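Local coordinates for malonyl acyl carrier protein transacylase (Streptococcus pneumoniae, PDB 3IM8) that probably transfers the malonyl group from malonyl-CoA to holo-acyl carrier protein, releasing CoA and supplying malonyl units for fatty acid synthesis, at residues A[154-159]-A[163-168]; A[134-139]-A[184-189]. One frame throughout, in Å; residues are numbered along the deposited sequence.

Contact 1: residues A[154-159]-A[163-168]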
loop_
_atom_site.group_PDB
_atom_site.type_symbol
_atom_site.label_atom_id
_atom_site.label_comp_id
_atom_site.label_asym_id
_atom_site.label_seq_id
_atom_site.Cartn_x
_atom_site.Cartn_y
_atom_site.Cartn_z
ATOM N N VAL A 154 -12.924 7.945 -14.752
ATOM C CA VAL A 154 -12.502 8.764 -13.607
ATOM C C VAL A 154 -13.224 8.323 -12.319
ATOM O O VAL A 154 -14.440 8.444 -12.218
ATOM C CB VAL A 154 -12.737 10.264 -13.890
ATOM C CG1 VAL A 154 -14.184 10.485 -14.401
ATOM C CG2 VAL A 154 -12.426 11.083 -12.668
ATOM N N THR A 155 -12.505 7.771 -11.344
ATOM C CA THR A 155 -13.156 7.450 -10.034
ATOM C C THR A 155 -12.244 7.790 -8.840
ATOM O O THR A 155 -11.028 7.999 -9.040
ATOM C CB THR A 155 -13.574 5.966 -9.917
ATOM O OG1 THR A 155 -12.455 5.120 -10.194
ATOM C CG2 THR A 155 -14.727 5.641 -10.876
ATOM N N PRO A 156 -12.812 7.880 -7.614
ATOM C CA PRO A 156 -11.878 7.965 -6.485
ATOM C C PRO A 156 -11.022 6.693 -6.454
ATOM O O PRO A 156 -11.558 5.599 -6.590
ATOM C CB PRO A 156 -12.788 8.064 -5.257
ATOM C CG PRO A 156 -14.041 8.725 -5.790
ATOM C CD PRO A 156 -14.210 8.020 -7.166
ATOM N N ALA A 157 -9.713 6.859 -6.297
ATOM C CA ALA A 157 -8.742 5.767 -6.239
ATOM C C ALA A 157 -8.314 5.484 -4.784
ATOM O O ALA A 157 -8.144 4.328 -4.397
ATOM C CB ALA A 157 -7.472 6.115 -7.106
ATOM N N ASN A 158 -8.077 6.545 -3.996
ATOM C CA ASN A 158 -7.554 6.353 -2.657
ATOM C C ASN A 158 -8.370 7.146 -1.683
ATOM O O ASN A 158 -8.309 8.357 -1.696
ATOM C CB ASN A 158 -6.081 6.776 -2.556
ATOM C CG ASN A 158 -5.133 5.901 -3.402
ATOM O OD1 ASN A 158 -4.910 6.172 -4.560
ATOM N ND2 ASN A 158 -4.571 4.880 -2.799
ATOM N N TYR A 159 -9.126 6.465 -0.839
ATOM C CA TYR A 159 -9.801 7.125 0.295
ATOM C C TYR A 159 -8.832 7.143 1.484
ATOM O O TYR A 159 -8.840 6.238 2.310
ATOM C CB TYR A 159 -11.097 6.407 0.702
ATOM C CG TYR A 159 -12.197 6.464 -0.367
ATOM C CD1 TYR A 159 -12.243 5.522 -1.413
ATOM C CD2 TYR A 159 -13.187 7.435 -0.325
ATOM C CE1 TYR A 159 -13.241 5.558 -2.390
ATOM C CE2 TYR A 159 -14.219 7.466 -1.319
ATOM C CZ TYR A 159 -14.215 6.520 -2.343
ATOM O OH TYR A 159 -15.181 6.506 -3.300
ATOM N N ALA A 163 -10.941 13.918 4.687
ATOM C CA ALA A 163 -10.614 15.187 3.979
ATOM C C ALA A 163 -9.446 15.063 2.965
ATOM O O ALA A 163 -8.737 16.017 2.677
ATOM C CB ALA A 163 -10.396 16.316 4.983
ATOM N N GLN A 164 -9.238 13.851 2.467
ATOM C CA GLN A 164 -8.135 13.593 1.553
ATOM C C GLN A 164 -8.450 12.401 0.667
ATOM O O GLN A 164 -8.230 11.253 1.052
ATOM C CB GLN A 164 -6.841 13.344 2.330
ATOM C CG GLN A 164 -5.607 13.968 1.700
ATOM C CD GLN A 164 -4.883 13.016 0.768
ATOM O OE1 GLN A 164 -5.427 12.596 -0.254
ATOM N NE2 GLN A 164 -3.650 12.670 1.117
ATOM N N ILE A 165 -8.971 12.680 -0.521
ATOM C CA ILE A 165 -9.363 11.618 -1.435
ATOM C C ILE A 165 -8.748 11.857 -2.800
ATOM O O ILE A 165 -8.921 12.930 -3.393
ATOM C CB ILE A 165 -10.939 11.532 -1.538
ATOM C CG1 ILE A 165 -11.474 10.990 -0.189
ATOM C CG2 ILE A 165 -11.367 10.640 -2.738
ATOM C CD1 ILE A 165 -12.939 11.200 0.105
ATOM N N VAL A 166 -8.010 10.867 -3.290
ATOM C CA VAL A 166 -7.428 10.971 -4.590
ATOM C C VAL A 166 -8.354 10.347 -5.631
ATOM O O VAL A 166 -8.754 9.165 -5.507
ATOM C CB VAL A 166 -6.018 10.283 -4.695
ATOM C CG1 VAL A 166 -5.407 10.511 -6.105
ATOM C CG2 VAL A 166 -5.080 10.786 -3.583
ATOM N N ILE A 167 -8.663 11.133 -6.669
ATOM C CA ILE A 167 -9.376 10.614 -7.847
ATOM C C ILE A 167 -8.359 10.264 -8.914
ATOM O O ILE A 167 -7.335 10.916 -9.022
ATOM C CB ILE A 167 -10.432 11.659 -8.361
ATOM C CG1 ILE A 167 -9.736 12.959 -8.818
ATOM C CG2 ILE A 167 -11.356 12.053 -7.205
ATOM C CD1 ILE A 167 -10.540 13.711 -9.890
ATOM N N ALA A 168 -8.647 9.250 -9.726
ATOM C CA ALA A 168 -7.743 8.896 -10.792
ATOM C C ALA A 168 -8.492 8.483 -12.077
ATOM O O ALA A 168 -9.714 8.251 -12.052
ATOM C CB ALA A 168 -6.833 7.760 -10.309
#

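Contact 2: residues A[134-139]-A[184-189]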
loop_
_atom_site.group_PDB
_atom_site.type_symbol
_atom_site.label_atom_id
_atom_site.label_comp_id
_atom_site.label_asym_id
_atom_site.label_seq_id
_atom_site.Cartn_x
_atom_site.Cartn_y
_atom_site.Cartn_z
ATOM N N LEU A 134 -8.560 17.711 -1.542
ATOM C CA LEU A 134 -8.482 17.989 -0.115
ATOM C C LEU A 134 -9.711 18.730 0.398
ATOM O O LEU A 134 -10.287 19.571 -0.293
ATOM C CB LEU A 134 -7.217 18.790 0.203
ATOM C CG LEU A 134 -5.911 17.996 0.270
ATOM C CD1 LEU A 134 -5.856 16.956 -0.838
ATOM C CD2 LEU A 134 -4.711 18.929 0.197
ATOM N N ASN A 135 -10.139 18.394 1.608
ATOM C CA ASN A 135 -11.257 19.081 2.257
ATOM C C ASN A 135 -12.521 19.321 1.415
ATOM O O ASN A 135 -12.999 20.451 1.318
ATOM C CB ASN A 135 -10.781 20.408 2.857
ATOM C CG ASN A 135 -9.699 20.220 3.902
ATOM O OD1 ASN A 135 -8.603 20.766 3.782
ATOM N ND2 ASN A 135 -10.003 19.443 4.935
ATOM N N THR A 136 -13.111 18.234 0.917
ATOM C CA THR A 136 -14.445 18.254 0.311
ATOM C C THR A 136 -15.200 16.968 0.677
ATOM O O THR A 136 -14.589 15.903 0.759
ATOM C CB THR A 136 -14.372 18.385 -1.220
ATOM O OG1 THR A 136 -14.691 17.126 -1.826
ATOM C CG2 THR A 136 -12.977 18.811 -1.652
ATOM N N PRO A 137 -16.514 17.053 0.903
ATOM C CA PRO A 137 -17.264 15.862 1.315
ATOM C C PRO A 137 -17.135 14.730 0.293
ATOM O O PRO A 137 -17.111 14.987 -0.916
ATOM C CB PRO A 137 -18.713 16.365 1.346
ATOM C CG PRO A 137 -18.584 17.788 1.597
ATOM C CD PRO A 137 -17.411 18.218 0.792
ATOM N N VAL A 138 -17.048 13.485 0.764
ATOM C CA VAL A 138 -16.902 12.326 -0.140
ATOM C C VAL A 138 -17.981 12.281 -1.232
ATOM O O VAL A 138 -17.691 11.994 -2.379
ATOM C CB VAL A 138 -16.802 10.960 0.650
ATOM C CG1 VAL A 138 -17.961 10.759 1.572
ATOM C CG2 VAL A 138 -16.642 9.782 -0.294
ATOM N N GLU A 139 -19.212 12.622 -0.854
ATOM C CA GLU A 139 -20.391 12.553 -1.729
ATOM C C GLU A 139 -20.155 13.392 -2.980
ATOM O O GLU A 139 -20.410 12.955 -4.127
ATOM C CB GLU A 139 -21.629 13.102 -0.984
ATOM C CG GLU A 139 -22.066 12.328 0.256
ATOM C CD GLU A 139 -21.017 12.328 1.388
ATOM O OE1 GLU A 139 -20.964 11.318 2.135
ATOM O OE2 GLU A 139 -20.247 13.323 1.536
ATOM N N ALA A 184 -18.303 23.130 -7.809
ATOM C CA ALA A 184 -18.853 22.716 -6.507
ATOM C C ALA A 184 -18.188 23.410 -5.311
ATOM O O ALA A 184 -18.714 23.386 -4.185
ATOM C CB ALA A 184 -18.723 21.197 -6.365
ATOM N N GLY A 185 -17.023 24.014 -5.544
ATOM C CA GLY A 185 -16.374 24.803 -4.510
ATOM C C GLY A 185 -15.129 24.214 -3.872
ATOM O O GLY A 185 -14.639 24.779 -2.884
ATOM N N ALA A 186 -14.616 23.103 -4.414
ATOM C CA ALA A 186 -13.349 22.524 -3.965
ATOM C C ALA A 186 -12.226 23.553 -4.089
ATOM O O ALA A 186 -12.012 24.129 -5.154
ATOM C CB ALA A 186 -13.012 21.291 -4.785
ATOM N N LYS A 187 -11.513 23.759 -2.999
ATOM C CA LYS A 187 -10.521 24.851 -2.878
ATOM C C LYS A 187 -9.101 24.345 -3.216
ATOM O O LYS A 187 -8.234 25.089 -3.727
ATOM C CB LYS A 187 -10.540 25.375 -1.408
ATOM C CG LYS A 187 -10.503 26.908 -1.186
ATOM C CD LYS A 187 -11.831 27.561 -1.445
ATOM C CE LYS A 187 -11.666 29.060 -1.434
ATOM N NZ LYS A 187 -11.794 29.584 -0.047
ATOM N N ARG A 188 -8.892 23.075 -2.891
ATOM C CA ARG A 188 -7.570 22.497 -2.887
ATOM C C ARG A 188 -7.556 21.160 -3.633
ATOM O O ARG A 188 -8.019 20.143 -3.115
ATOM C CB ARG A 188 -7.077 22.339 -1.447
ATOM C CG ARG A 188 -6.851 23.658 -0.709
ATOM C CD ARG A 188 -5.822 23.429 0.380
ATOM N NE ARG A 188 -6.419 23.017 1.645
ATOM C CZ ARG A 188 -5.785 22.436 2.667
ATOM N NH1 ARG A 188 -4.498 22.097 2.607
ATOM N NH2 ARG A 188 -6.486 22.141 3.760
ATOM N N LEU A 189 -7.010 21.207 -4.846
ATOM C CA LEU A 189 -6.935 20.095 -5.767
ATOM C C LEU A 189 -5.475 19.990 -6.158
ATOM O O LEU A 189 -4.913 20.911 -6.791
ATOM C CB LEU A 189 -7.801 20.393 -7.004
ATOM C CG LEU A 189 -9.207 20.837 -6.569
ATOM C CD1 LEU A 189 -9.955 21.548 -7.661
ATOM C CD2 LEU A 189 -9.980 19.638 -6.155
#

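Contact 1: residues A[154-159]-A[163-168]
With chi1 at -66° in Tyr159 and -70° in Ile165, both side chains start out beside their own backbone N and opposite their carbonyl carbon. The pairing of the two residues sets them on one face of the hairpin, and these torsions then direct the ring and the CG1-CD1 branch against each other. The end of the isoleucine meets the phenol ring obliquely, Ile165 CD1 lying 3.8 Å from Tyr159 CD2. The other branch of Ile165 serves a second neighbour, CG2 resting 3.9 Å from CB of Pro156.

The antiparallel pairing is interrupted by a classic beta bulge, in which Ala157 and Asn158 both stand across from Val166. Their amides grip one oxygen: Ala157 N is 2.6 Å from Val166 O, and Asn158 N is 3.1 Å from that same Val166 O, the latter on a carbonyl lone pair. Both donors lie in the carbonyl plane, and Val166 N returns a bond to Asn158 O. Beyond the bulge, Thr155 and Ala168 exchange a reciprocal pair of backbone bonds. Pro156, which has no N-H to offer, falls at a non-hydrogen-bonded pair with Ile167, where the CA atoms of Pro156 and Ile167 approach to 3.9 Å.

The bulge turns Ala157 toward the partner strand, its CB 3.7 Å from Ala168 CB. It also borders the predicted catalytic centre: the side chain of Ala157 is about 4 Å from that of His199, and that of Asn158 about 6 Å from that of Ser90.

Tyr159 OH is hydrogen-bonded to Glu142, and its ring forms a cation-pi contact with Arg253. Val154 and Ile167 pack on helices 138-148 and 171-184, while strand 129-134 flanks 164-169 and strand 252-253 adjoins 154-161.

Contact 2: residues A[134-139]-A[184-189]
Leu134 and Arg188 join the end of strand 129-134 to the beginning of the antiparallel edge strand 188-191, at one rim of the ferredoxin-like small subdomain. The tight part of the contact is here. A single backbone hydrogen bond links the two segments, from Leu134 N to Arg188 O at 2.9 Å, and it is fairly straight (160° at the hydrogen). Next to it the side chains begin close together, with Leu134 CB 3.9 Å from Arg188 CB.

On the inner side, Thr136 sends its methyl CG2 to within 4.0 Å of Ala186 CB, while Thr136 also reaches Ile141 of helix 138-148 and Ala186 touches Leu181 of helix 171-184. The two segments are shaped by helix ends: Pro137 takes the N-cap position of helix 138-148, and Gly185, with positive phi, closes the preceding helix 171-184 in a Schellman motif.

The solvent side is open and is formed by the polar side chains of Asn135 and Arg188, both exposed. They run side by side in the same direction, with amide and guanidinium planes 35° apart, and Arg188 also touches a crystal neighbour, so its position may owe something to the lattice. A bend at chi3 (-89°) turns the arginine's end across the leucine, and Leu134 CD2 lies over one face of the guanidinium, 4.0 Å from Arg188 NH1.

In the fold
From the N terminus, the chain completes strand 129-134, passes through the first segment of contact 2 into helix 138-148, and then forms the hairpin of contact 1, whose strands 154-161 and 164-169 are linked by a tight turn, so that this contact closes just a short, local excursion. Helix 171-184 follows, and the chain comes back at 184-189 to close the much longer loop of contact 2, inside which contact 1 is nested. Both contacts belong to one mixed sheet: contact 1 pairs two neighbouring strands, while contact 2 brings the edge strand beside 129-134. They also meet directly, through a probable hydrogen bond from Asn135 N to Ala163 O and through Val138 packing on Tyr159 and Ile165.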